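Long-range contacts in alpha-catenin-like protein hmp-1 (Caenorhabditis elegans, PDB 5XA5), which binds beta-catenin, cadherin and actin filaments at cell junctions and is required for cell migration in body enclosure and shape changes in body elongation: residues A63-T68 and E91-V96; K27-L32 and F137-D142; T57-V62 and V102-G107; V148-V153 and S256-Q261. All blocks are in the same frame, centred on the assembly; numbering follows the deposited sequence. Where two conformers were deposited one is given.

In the fold
From the N terminus of this vinculin-family region, the first part of a longer protein, helix 23-36 supplies the first half of contact 2, whose loop stays open while helix 51-74 opens contact 3 and then contact 1. The chain returns along helix 83-112, closing contact 1 at 91-96 and contact 3 at 102-107, so contact 1 nests in contact 3. Both nest in contact 2, which 137-142 of helix 117-165 closes. Farther along that long helix, 148-153 opens contact 4, closed by 256-261 at the end of helix 234-258. None of the loops cross. Contacts 1 to 3 tie together the first helical bundle; contact 4 belongs to the second, and helix 117-165 is common to both.

Contact 1: residues A63-T68 and E91-V96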
loop_
_atom_site.group_PDB
_atom_site.type_symbol
_atom_site.label_atom_id
_atom_site.label_comp_id
_atom_site.label_asym_id
_atom_site.label_seq_id
_atom_site.Cartn_x
_atom_site.Cartn_y
_atom_site.Cartn_z
ATOM N N ALA A 63 8.649 7.515 -18.114
ATOM C CA ALA A 63 7.464 8.330 -18.345
ATOM C C ALA A 63 6.172 7.604 -17.970
ATOM O O ALA A 63 5.290 8.187 -17.337
ATOM C CB ALA A 63 7.411 8.785 -19.810
ATOM N N ASN A 64 6.057 6.339 -18.357
ATOM C CA ASN A 64 4.836 5.602 -18.081
ATOM C C ASN A 64 4.662 5.377 -16.583
ATOM O O ASN A 64 3.539 5.390 -16.076
ATOM C CB ASN A 64 4.818 4.265 -18.824
ATOM C CG ASN A 64 3.491 3.549 -18.688
ATOM O OD1 ASN A 64 3.351 2.628 -17.885
ATOM N ND2 ASN A 64 2.497 3.991 -19.453
ATOM N N PHE A 65 5.776 5.174 -15.882
ATOM C CA PHE A 65 5.745 5.027 -14.431
ATOM C C PHE A 65 5.212 6.318 -13.799
ATOM O O PHE A 65 4.369 6.290 -12.894
ATOM C CB PHE A 65 7.144 4.685 -13.888
ATOM C CG PHE A 65 7.159 4.309 -12.429
ATOM C CD1 PHE A 65 7.107 2.981 -12.042
ATOM C CD2 PHE A 65 7.224 5.286 -11.448
ATOM C CE1 PHE A 65 7.117 2.630 -10.698
ATOM C CE2 PHE A 65 7.216 4.946 -10.098
ATOM C CZ PHE A 65 7.167 3.617 -9.724
ATOM N N LEU A 66 5.694 7.456 -14.289
ATOM C CA LEU A 66 5.269 8.736 -13.751
ATOM C C LEU A 66 3.793 8.989 -14.037
ATOM O O LEU A 66 3.085 9.531 -13.192
ATOM C CB LEU A 66 6.127 9.871 -14.322
ATOM C CG LEU A 66 7.616 9.760 -13.992
ATOM C CD1 LEU A 66 8.379 10.941 -14.555
ATOM C CD2 LEU A 66 7.837 9.657 -12.486
ATOM N N GLN A 67 3.329 8.581 -15.215
ATOM C CA GLN A 67 1.942 8.812 -15.601
ATOM C C GLN A 67 0.997 7.956 -14.769
ATOM O O GLN A 67 -0.000 8.450 -14.242
ATOM C CB GLN A 67 1.733 8.530 -17.093
ATOM C CG GLN A 67 2.360 9.561 -18.009
ATOM C CD GLN A 67 2.390 9.103 -19.453
ATOM O OE1 GLN A 67 1.736 8.125 -19.821
ATOM N NE2 GLN A 67 3.144 9.815 -20.285
ATOM N N THR A 68 1.311 6.673 -14.649
ATOM C CA THR A 68 0.496 5.745 -13.880
ATOM C C THR A 68 0.520 6.123 -12.399
ATOM O O THR A 68 -0.511 6.093 -11.699
ATOM C CB THR A 68 0.992 4.303 -14.088
ATOM O OG1 THR A 68 0.825 3.952 -15.465
ATOM C CG2 THR A 68 0.213 3.327 -13.209
ATOM N N GLU A 91 6.277 13.785 -3.668
ATOM C CA GLU A 91 7.707 13.939 -3.413
ATOM C C GLU A 91 8.482 12.683 -3.810
ATOM O O GLU A 91 9.536 12.758 -4.441
ATOM C CB GLU A 91 7.951 14.245 -1.937
ATOM C CG GLU A 91 9.361 14.705 -1.612
ATOM C CD GLU A 91 9.551 14.996 -0.135
ATOM O OE1 GLU A 91 8.659 14.634 0.662
ATOM O OE2 GLU A 91 10.590 15.588 0.229
ATOM N N ALA A 92 7.956 11.529 -3.426
ATOM C CA ALA A 92 8.613 10.260 -3.730
ATOM C C ALA A 92 8.584 9.968 -5.220
ATOM O O ALA A 92 9.534 9.416 -5.770
ATOM C CB ALA A 92 7.961 9.122 -2.960
ATOM N N LEU A 93 7.482 10.325 -5.871
ATOM C CA LEU A 93 7.385 10.152 -7.315
ATOM C C LEU A 93 8.372 11.081 -8.016
ATOM O O LEU A 93 8.938 10.732 -9.052
ATOM C CB LEU A 93 5.961 10.424 -7.803
ATOM C CG LEU A 93 5.619 9.925 -9.209
ATOM C CD1 LEU A 93 5.852 8.413 -9.324
ATOM C CD2 LEU A 93 4.191 10.284 -9.575
ATOM N N GLY A 94 8.565 12.269 -7.444
ATOM C CA GLY A 94 9.514 13.226 -7.978
ATOM C C GLY A 94 10.932 12.692 -7.928
ATOM O O GLY A 94 11.739 12.967 -8.805
ATOM N N ALA A 95 11.234 11.907 -6.899
ATOM C CA ALA A 95 12.563 11.317 -6.780
ATOM C C ALA A 95 12.797 10.288 -7.885
ATOM O O ALA A 95 13.926 10.116 -8.349
ATOM C CB ALA A 95 12.749 10.688 -5.408
ATOM N N VAL A 96 11.732 9.611 -8.313
ATOM C CA VAL A 96 11.820 8.703 -9.454
ATOM C C VAL A 96 12.066 9.489 -10.744
ATOM O O VAL A 96 12.905 9.107 -11.564
ATOM C CB VAL A 96 10.547 7.831 -9.595
ATOM C CG1 VAL A 96 10.604 6.985 -10.856
ATOM C CG2 VAL A 96 10.399 6.922 -8.380
#
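Phe65 sets CD2 and CE2 of its ring against two branched side chains of segment 91-96. Its CE2 lies 3.8 Å from Leu93 CD1, and its CD2 is equally close, 3.8 Å, to Val96 CG1. Both methyl groups approach the ring obliquely, while the side chain as a whole runs across Val96 at about a right angle. With CG anti to the backbone N (chi1 -171°), the ring extends into the interface, where Val134 of helix 117-165 packs on it as well. A second apolar pairing joins the leucines, Leu66 CD2 meeting Leu93 CD1 at 3.9 Å. This is packing within an antiparallel helical bundle of the vinculin/alpha-catenin fold: the short axes are 10.3 Å apart at an angle of 171°. With the ring gone, as in an alanine here, Leu93 CD1 and Val96 CG1 would probably face a gap and the link to Val134 would weaken. The leucine branches also rest on backbone oxygens, in a reciprocal way. Leu66 CD2 lies 3.8 Å from Leu93 O, and Leu93 CD2 lies 3.9 Å from Leu66 O. Leu66 O has a polar partner of its own in the hydroxyl of Ser70, one turn farther along helix 51-74.

Contact 2: residues K27-L32 and F137-D142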
loop_
_atom_site.group_PDB
_atom_site.type_symbol
_atom_site.label_atom_id
_atom_site.label_comp_id
_atom_site.label_asym_id
_atom_site.label_seq_id
_atom_site.Cartn_x
_atom_site.Cartn_y
_atom_site.Cartn_z
ATOM N N LYS A 27 8.492 -8.551 -2.461
ATOM C CA LYS A 27 9.030 -9.305 -3.606
ATOM C C LYS A 27 9.469 -8.364 -4.709
ATOM O O LYS A 27 10.527 -8.564 -5.312
ATOM C CB LYS A 27 7.997 -10.289 -4.149
ATOM C CG LYS A 27 7.759 -11.453 -3.183
ATOM C CD LYS A 27 7.085 -12.632 -3.853
ATOM C CE LYS A 27 5.764 -12.242 -4.469
ATOM N NZ LYS A 27 4.838 -11.685 -3.442
ATOM N N GLN A 28 8.671 -7.326 -4.953
ATOM C CA GLN A 28 9.024 -6.360 -5.996
ATOM C C GLN A 28 10.331 -5.649 -5.679
ATOM O O GLN A 28 11.189 -5.510 -6.545
ATOM C CB GLN A 28 7.908 -5.323 -6.170
ATOM C CG GLN A 28 6.678 -5.845 -6.887
ATOM C CD GLN A 28 5.619 -4.770 -7.061
ATOM O OE1 GLN A 28 5.674 -3.970 -7.996
ATOM N NE2 GLN A 28 4.646 -4.745 -6.153
ATOM N N ILE A 29 10.485 -5.169 -4.450
ATOM C CA ILE A 29 11.697 -4.430 -4.114
ATOM C C ILE A 29 12.893 -5.380 -4.048
ATOM O O ILE A 29 14.004 -4.984 -4.368
ATOM C CB ILE A 29 11.567 -3.619 -2.782
ATOM C CG1 ILE A 29 11.431 -4.524 -1.558
ATOM C CG2 ILE A 29 10.403 -2.626 -2.852
ATOM C CD1 ILE A 29 11.331 -3.755 -0.254
ATOM N N THR A 30 12.665 -6.639 -3.684
ATOM C CA THR A 30 13.776 -7.590 -3.667
ATOM C C THR A 30 14.294 -7.788 -5.088
ATOM O O THR A 30 15.510 -7.850 -5.316
ATOM C CB THR A 30 13.337 -8.913 -3.037
ATOM O OG1 THR A 30 12.929 -8.652 -1.690
ATOM C CG2 THR A 30 14.463 -9.913 -3.015
ATOM N N GLN A 31 13.377 -7.854 -6.048
ATOM C CA GLN A 31 13.771 -7.948 -7.459
ATOM C C GLN A 31 14.554 -6.720 -7.880
ATOM O O GLN A 31 15.615 -6.822 -8.492
ATOM C CB GLN A 31 12.552 -8.085 -8.367
ATOM C CG GLN A 31 11.802 -9.392 -8.275
ATOM C CD GLN A 31 10.459 -9.316 -8.972
ATOM O OE1 GLN A 31 10.344 -8.738 -10.054
ATOM N NE2 GLN A 31 9.435 -9.913 -8.366
ATOM N N LEU A 32 14.006 -5.556 -7.558
ATOM C CA LEU A 32 14.618 -4.292 -7.973
ATOM C C LEU A 32 16.067 -4.216 -7.505
ATOM O O LEU A 32 16.986 -4.026 -8.312
ATOM C CB LEU A 32 13.811 -3.107 -7.437
ATOM C CG LEU A 32 12.415 -2.973 -8.055
ATOM C CD1 LEU A 32 11.523 -2.038 -7.234
ATOM C CD2 LEU A 32 12.516 -2.495 -9.532
ATOM N N PHE A 137 9.287 4.511 -3.281
ATOM C CA PHE A 137 7.941 4.930 -3.661
ATOM C C PHE A 137 6.922 3.841 -3.342
ATOM O O PHE A 137 5.842 4.126 -2.836
ATOM C CB PHE A 137 7.848 5.297 -5.152
ATOM C CG PHE A 137 6.455 5.691 -5.576
ATOM C CD1 PHE A 137 6.007 6.979 -5.374
ATOM C CD2 PHE A 137 5.596 4.781 -6.176
ATOM C CE1 PHE A 137 4.730 7.358 -5.746
ATOM C CE2 PHE A 137 4.310 5.161 -6.559
ATOM C CZ PHE A 137 3.883 6.449 -6.334
ATOM N N LEU A 138 7.265 2.594 -3.637
ATOM C CA LEU A 138 6.342 1.501 -3.384
ATOM C C LEU A 138 6.108 1.319 -1.895
ATOM O O LEU A 138 5.005 0.968 -1.492
ATOM C CB LEU A 138 6.849 0.190 -3.990
ATOM C CG LEU A 138 6.981 0.191 -5.515
ATOM C CD1 LEU A 138 7.532 -1.133 -5.976
ATOM C CD2 LEU A 138 5.627 0.445 -6.145
ATOM N N ILE A 139 7.147 1.545 -1.090
ATOM C CA ILE A 139 7.039 1.360 0.359
ATOM C C ILE A 139 6.115 2.424 0.930
ATOM O O ILE A 139 5.248 2.144 1.767
ATOM C CB ILE A 139 8.413 1.433 1.048
ATOM C CG1 ILE A 139 9.188 0.135 0.814
ATOM C CG2 ILE A 139 8.262 1.637 2.544
ATOM C CD1 ILE A 139 10.645 0.218 1.223
ATOM N N LEU A 140 6.302 3.648 0.457
ATOM C CA LEU A 140 5.426 4.740 0.851
ATOM C C LEU A 140 3.999 4.484 0.362
ATOM O O LEU A 140 3.027 4.730 1.086
ATOM C CB LEU A 140 5.960 6.068 0.304
ATOM C CG LEU A 140 5.055 7.258 0.577
ATOM C CD1 LEU A 140 4.905 7.444 2.081
ATOM C CD2 LEU A 140 5.636 8.503 -0.078
ATOM N N ALA A 141 3.865 3.967 -0.859
ATOM C CA ALA A 141 2.547 3.663 -1.412
ATOM C C ALA A 141 1.789 2.668 -0.543
ATOM O O ALA A 141 0.585 2.807 -0.345
ATOM C CB ALA A 141 2.663 3.124 -2.837
ATOM N N ASP A 142 2.495 1.665 -0.032
ATOM C CA ASP A 142 1.848 0.679 0.830
ATOM C C ASP A 142 1.378 1.357 2.115
ATOM O O ASP A 142 0.298 1.046 2.623
ATOM C CB ASP A 142 2.787 -0.483 1.140
ATOM C CG ASP A 142 2.091 -1.596 1.906
ATOM O OD1 ASP A 142 1.188 -2.215 1.310
ATOM O OD2 ASP A 142 2.466 -1.861 3.074
#
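Leu138 pushes its CD1 methyl among three side chains of segment 27-32, two apolar and one an amide. The apolar part is fairly relaxed. Leu32 CD1 stands 4.3 Å from Leu138 CD1, and Ile29 CG2 is a looser neighbour at 4.5 Å from that same Leu138 CD1. With CG set beside its backbone N and anti to the carbonyl carbon (chi1 -63°), Leu138 has its CD1 placed among Gln28, Ile29 and Leu32. Beside this cluster, Ile29 CD1 comes to 4.3 Å from Ile139 CD1, tip to tip. Ile29 has two conformers, so both of its contacts hold for the one given and are less certain than the rest. Val20 packs on both isoleucines.

The amide contact is of another kind. Gln28, extended beyond CG, passes Leu138 at about a right angle and lays OE1 3.9 Å from Leu138 CD1, a van der Waals contact of a polar atom with a methyl. The other end of the amide, NE2, has a weak hydrogen bond to Asn24 OD1, which probably restrains the amide only loosely. Gln28, Leu32 and Leu138 are also packed against by side chains from the chain of another protein, so this side of the interface is completed by a bound partner.

The short axes lie 10.8 Å apart and run antiparallel at 171°. Such a wide, purely van der Waals seam, with helix 23-36 laid along the long helix 117-165, fits the N-terminal helical bundle of the vinculin/alpha-catenin family, here with a second protein packed alongside.

Contact 3: residues T57-V62 and V102-G107; sequences TLDAAV and VMIQTG
Asp59 and Ile104 mark the point where the two backbones come nearest, their CA atoms 6.5 Å apart. Around it the helices run almost exactly antiparallel, at 179°, with the short axes 10.0 Å apart, so the facing side chains can mesh along the helices.

Ile104 occupies the middle of this seam. Its CG1 sits 3.9 Å from Leu58 CD2, while its tip, CD1, continues onto Asp59. There the methyl lies 3.3 Å from Asp59 OD1, a tight approach of a carboxylate oxygen to a carbon, and 3.7 Å from Asp59 CA. The methyl thus rests against the backbone of helix 51-74 with the carboxylate at its side. Val62 CG2 adds a looser touch to Ile104 CD1 at 4.4 Å.

Leu58 works from the other helix. Its chi1 (169°) swings CG away from the backbone N, and from there CD2 reaches Met103 CG at 3.6 Å as the two side chains pass at about a right angle. Met103 bends at chi2 and chi3, and it also packs on Ser126 and Leu130 of helix 117-165. On that same flank the Thr106 hydroxyl donates to Val102 O and is hydrogen-bonded to Ser126 OG as well.

Side chains from the chain of another protein pack on Leu58 and Val62. The pattern, an antiparallel helical hairpin meshed through leucine, isoleucine and methionine and backed by a third helix, is that of the helical bundles from which vinculin/alpha-catenin proteins are built.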
loop_
_atom_site.group_PDB
_atom_site.type_symbol
_atom_site.label_atom_id
_atom_site.label_comp_id
_atom_site.label_asym_id
_atom_site.label_seq_id
_atom_site.Cartn_x
_atom_site.Cartn_y
_atom_site.Cartn_z
ATOM N N THR A 57 13.587 3.199 -24.862
ATOM C CA THR A 57 12.721 2.342 -24.062
ATOM C C THR A 57 12.744 2.761 -22.603
ATOM O O THR A 57 11.698 2.855 -21.962
ATOM C CB THR A 57 13.132 0.874 -24.173
ATOM O OG1 THR A 57 13.029 0.452 -25.539
ATOM C CG2 THR A 57 12.252 -0.001 -23.290
ATOM N N LEU A 58 13.941 3.008 -22.083
ATOM C CA LEU A 58 14.103 3.449 -20.701
ATOM C C LEU A 58 13.336 4.748 -20.466
ATOM O O LEU A 58 12.604 4.887 -19.486
ATOM C CB LEU A 58 15.583 3.635 -20.372
ATOM C CG LEU A 58 15.913 4.338 -19.056
ATOM C CD1 LEU A 58 15.500 3.477 -17.882
ATOM C CD2 LEU A 58 17.396 4.707 -18.997
ATOM N N ASP A 59 13.489 5.687 -21.394
ATOM C CA ASP A 59 12.821 6.981 -21.300
ATOM C C ASP A 59 11.302 6.810 -21.242
ATOM O O ASP A 59 10.632 7.414 -20.402
ATOM C CB ASP A 59 13.231 7.865 -22.488
ATOM C CG ASP A 59 12.644 9.256 -22.413
ATOM O OD1 ASP A 59 12.413 9.755 -21.295
ATOM O OD2 ASP A 59 12.438 9.868 -23.479
ATOM N N ALA A 60 10.764 5.961 -22.113
ATOM C CA ALA A 60 9.324 5.714 -22.163
ATOM C C ALA A 60 8.831 5.015 -20.908
ATOM O O ALA A 60 7.710 5.254 -20.454
ATOM C CB ALA A 60 8.968 4.887 -23.374
ATOM N N ALA A 61 9.665 4.139 -20.363
ATOM C CA ALA A 61 9.294 3.389 -19.162
ATOM C C ALA A 61 9.273 4.300 -17.942
ATOM O O ALA A 61 8.400 4.160 -17.081
ATOM C CB ALA A 61 10.241 2.214 -18.930
ATOM N N VAL A 62 10.236 5.213 -17.854
ATOM C CA VAL A 62 10.216 6.223 -16.796
ATOM C C VAL A 62 8.941 7.043 -16.903
ATOM O O VAL A 62 8.222 7.231 -15.916
ATOM C CB VAL A 62 11.442 7.160 -16.863
ATOM C CG1 VAL A 62 11.291 8.301 -15.867
ATOM C CG2 VAL A 62 12.715 6.393 -16.576
ATOM N N VAL A 102 18.737 11.278 -14.447
ATOM C CA VAL A 102 20.157 10.940 -14.353
ATOM C C VAL A 102 20.455 9.603 -15.030
ATOM O O VAL A 102 21.478 9.455 -15.699
ATOM C CB VAL A 102 20.642 10.885 -12.887
ATOM C CG1 VAL A 102 22.078 10.367 -12.818
ATOM C CG2 VAL A 102 20.540 12.258 -12.243
ATOM N N MET A 103 19.558 8.633 -14.873
ATOM C CA MET A 103 19.746 7.335 -15.514
ATOM C C MET A 103 19.732 7.458 -17.039
ATOM O O MET A 103 20.540 6.829 -17.728
ATOM C CB MET A 103 18.670 6.345 -15.058
ATOM C CG MET A 103 18.760 4.975 -15.700
ATOM S SD MET A 103 20.144 4.008 -15.095
ATOM C CE MET A 103 21.287 4.097 -16.468
ATOM N N ILE A 104 18.817 8.266 -17.565
ATOM C CA ILE A 104 18.710 8.445 -19.012
ATOM C C ILE A 104 19.962 9.124 -19.567
ATOM O O ILE A 104 20.450 8.761 -20.642
ATOM C CB ILE A 104 17.451 9.256 -19.391
ATOM C CG1 ILE A 104 16.196 8.431 -19.094
ATOM C CG2 ILE A 104 17.479 9.648 -20.869
ATOM C CD1 ILE A 104 14.898 9.207 -19.204
ATOM N N GLN A 105 20.498 10.086 -18.823
ATOM C CA GLN A 105 21.721 10.768 -19.246
ATOM C C GLN A 105 22.962 9.880 -19.174
ATOM O O GLN A 105 23.695 9.751 -20.159
ATOM C CB GLN A 105 21.949 12.028 -18.409
ATOM C CG GLN A 105 21.394 13.302 -19.028
ATOM C CD GLN A 105 22.021 13.623 -20.377
ATOM O OE1 GLN A 105 23.178 13.282 -20.637
ATOM N NE2 GLN A 105 21.258 14.280 -21.242
ATOM N N THR A 106 23.206 9.273 -18.014
ATOM C CA THR A 106 24.406 8.458 -17.846
ATOM C C THR A 106 24.285 7.195 -18.670
ATOM O O THR A 106 25.280 6.654 -19.151
ATOM C CB THR A 106 24.656 8.061 -16.387
ATOM O OG1 THR A 106 23.504 7.389 -15.868
ATOM C CG2 THR A 106 24.944 9.295 -15.543
ATOM N N GLY A 107 23.056 6.704 -18.802
ATOM C CA GLY A 107 22.806 5.543 -19.629
ATOM C C GLY A 107 23.166 5.835 -21.070
ATOM O O GLY A 107 23.775 5.008 -21.749
#

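Contact 4: residues V148-V153 and S256-Q261; sequences VIVDKV and SVLNGQ
Leu258 can be followed atom by atom into the surface formed by Ile149, Val150 and Val153. Its CB lies 4.2 Å from Val150 CG2, the two side chains sliding past each other in opposite directions. CG, placed anti to the carbonyl carbon (chi1 -72°), carries CD1 and CD2 onto the side chains of helix 117-165. CD1 is the busier methyl: it meets Ile149 CG2 at 3.6 Å, Val150 CG2 at 3.9 Å and, more loosely, Val153 CG2 at 4.3 Å. CD2 touches Ile149 CG2 (4.1 Å) and Ile149 CD1 (4.2 Å). Just past Leu258, helix 234-258 ends in a Schellman motif, in which Gln261 N bonds to Ser256 O at 2.8 Å and Gly260 N to Val257 O, Gly260 taking the positive phi of the C-prime position. Leu258, the last helical residue, packs in the second helical bundle of this vinculin-family region, where Leu206 of helix 200-229 and Arg193 of helix 169-196 also touch it. Cutting Leu258 back to an alanine is likely to open a gap beside Ile149, Val150 and Val153, which lose the contacts of CD1 and CD2. After Leu258, Asn259 OD1 only grazes Val150 CG2 at the solvent-facing margin.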
loop_
_atom_site.group_PDB
_atom_site.type_symbol
_atom_site.label_atom_id
_atom_site.label_comp_id
_atom_site.label_asym_id
_atom_site.label_seq_id
_atom_site.Cartn_x
_atom_site.Cartn_y
_atom_site.Cartn_z
ATOM N N VAL A 148 -5.677 4.121 4.122
ATOM C CA VAL A 148 -7.021 3.958 3.581
ATOM C C VAL A 148 -7.819 2.915 4.365
ATOM O O VAL A 148 -9.002 3.124 4.654
ATOM C CB VAL A 148 -6.963 3.598 2.091
ATOM C CG1 VAL A 148 -8.330 3.191 1.562
ATOM C CG2 VAL A 148 -6.419 4.778 1.300
ATOM N N ILE A 149 -7.185 1.807 4.741
ATOM C CA ILE A 149 -7.863 0.802 5.538
ATOM C C ILE A 149 -8.208 1.379 6.907
ATOM O O ILE A 149 -9.315 1.174 7.411
ATOM C CB ILE A 149 -7.016 -0.456 5.717
ATOM C CG1 ILE A 149 -6.614 -0.993 4.352
ATOM C CG2 ILE A 149 -7.819 -1.515 6.455
ATOM C CD1 ILE A 149 -5.807 -2.256 4.419
ATOM N N VAL A 150 -7.259 2.098 7.498
ATOM C CA VAL A 150 -7.482 2.692 8.825
ATOM C C VAL A 150 -8.647 3.679 8.779
ATOM O O VAL A 150 -9.443 3.769 9.728
ATOM C CB VAL A 150 -6.193 3.376 9.355
ATOM C CG1 VAL A 150 -6.482 4.189 10.603
ATOM C CG2 VAL A 150 -5.119 2.316 9.637
ATOM N N ASP A 151 -8.774 4.400 7.671
ATOM C CA ASP A 151 -9.883 5.341 7.491
ATOM C C ASP A 151 -11.223 4.595 7.503
ATOM O O ASP A 151 -12.222 5.091 8.050
ATOM C CB ASP A 151 -9.695 6.124 6.183
ATOM C CG ASP A 151 -10.656 7.285 6.047
ATOM O OD1 ASP A 151 -11.662 7.145 5.320
ATOM O OD2 ASP A 151 -10.397 8.344 6.659
ATOM N N LYS A 152 -11.231 3.387 6.937
ATOM C CA LYS A 152 -12.435 2.552 6.930
ATOM C C LYS A 152 -12.776 2.060 8.340
ATOM O O LYS A 152 -13.951 2.042 8.729
ATOM C CB LYS A 152 -12.268 1.353 5.990
ATOM C CG LYS A 152 -13.529 0.551 5.816
ATOM C CD LYS A 152 -14.573 1.390 5.094
ATOM C CE LYS A 152 -15.809 0.581 4.749
ATOM N NZ LYS A 152 -16.550 1.204 3.607
ATOM N N VAL A 153 -11.754 1.670 9.104
ATOM C CA VAL A 153 -11.945 1.345 10.527
ATOM C C VAL A 153 -12.567 2.520 11.278
ATOM O O VAL A 153 -13.472 2.332 12.100
ATOM C CB VAL A 153 -10.602 0.971 11.197
ATOM C CG1 VAL A 153 -10.769 0.697 12.714
ATOM C CG2 VAL A 153 -9.999 -0.226 10.500
ATOM N N SER A 256 -4.174 -0.861 15.481
ATOM C CA SER A 256 -2.854 -1.172 16.026
ATOM C C SER A 256 -2.052 -2.097 15.115
ATOM O O SER A 256 -0.910 -1.802 14.772
ATOM C CB SER A 256 -2.981 -1.821 17.407
ATOM O OG SER A 256 -3.351 -0.867 18.387
ATOM N N VAL A 257 -2.646 -3.221 14.728
ATOM C CA VAL A 257 -1.933 -4.194 13.892
ATOM C C VAL A 257 -1.652 -3.645 12.498
ATOM O O VAL A 257 -0.573 -3.863 11.954
ATOM C CB VAL A 257 -2.725 -5.526 13.777
ATOM C CG1 VAL A 257 -2.050 -6.489 12.807
ATOM C CG2 VAL A 257 -2.853 -6.176 15.136
ATOM N N LEU A 258 -2.620 -2.948 11.904
ATOM C CA LEU A 258 -2.378 -2.347 10.582
ATOM C C LEU A 258 -1.156 -1.433 10.631
ATOM O O LEU A 258 -0.386 -1.361 9.670
ATOM C CB LEU A 258 -3.602 -1.564 10.102
ATOM C CG LEU A 258 -4.818 -2.383 9.657
ATOM C CD1 LEU A 258 -6.050 -1.477 9.543
ATOM C CD2 LEU A 258 -4.532 -3.093 8.332
ATOM N N ASN A 259 -0.981 -0.748 11.761
ATOM C CA ASN A 259 0.181 0.116 11.982
ATOM C C ASN A 259 1.426 -0.613 12.480
ATOM O O ASN A 259 2.424 0.023 12.830
ATOM C CB ASN A 259 -0.180 1.227 12.974
ATOM C CG ASN A 259 -1.067 2.281 12.361
ATOM O OD1 ASN A 259 -0.971 2.564 11.167
ATOM N ND2 ASN A 259 -1.933 2.879 13.175
ATOM N N GLY A 260 1.376 -1.939 12.517
ATOM C CA GLY A 260 2.555 -2.731 12.831
ATOM C C GLY A 260 2.818 -2.860 14.317
ATOM O O GLY A 260 3.927 -3.199 14.745
ATOM N N GLN A 261 1.787 -2.601 15.111
ATOM C CA GLN A 261 1.891 -2.666 16.564
ATOM C C GLN A 261 1.138 -3.856 17.152
ATOM O O GLN A 261 0.217 -4.381 16.533
ATOM C CB GLN A 261 1.357 -1.376 17.167
ATOM C CG GLN A 261 2.242 -0.182 16.928
ATOM C CD GLN A 261 1.839 0.984 17.793
ATOM O OE1 GLN A 261 0.650 1.239 17.987
ATOM N NE2 GLN A 261 2.823 1.704 18.317
#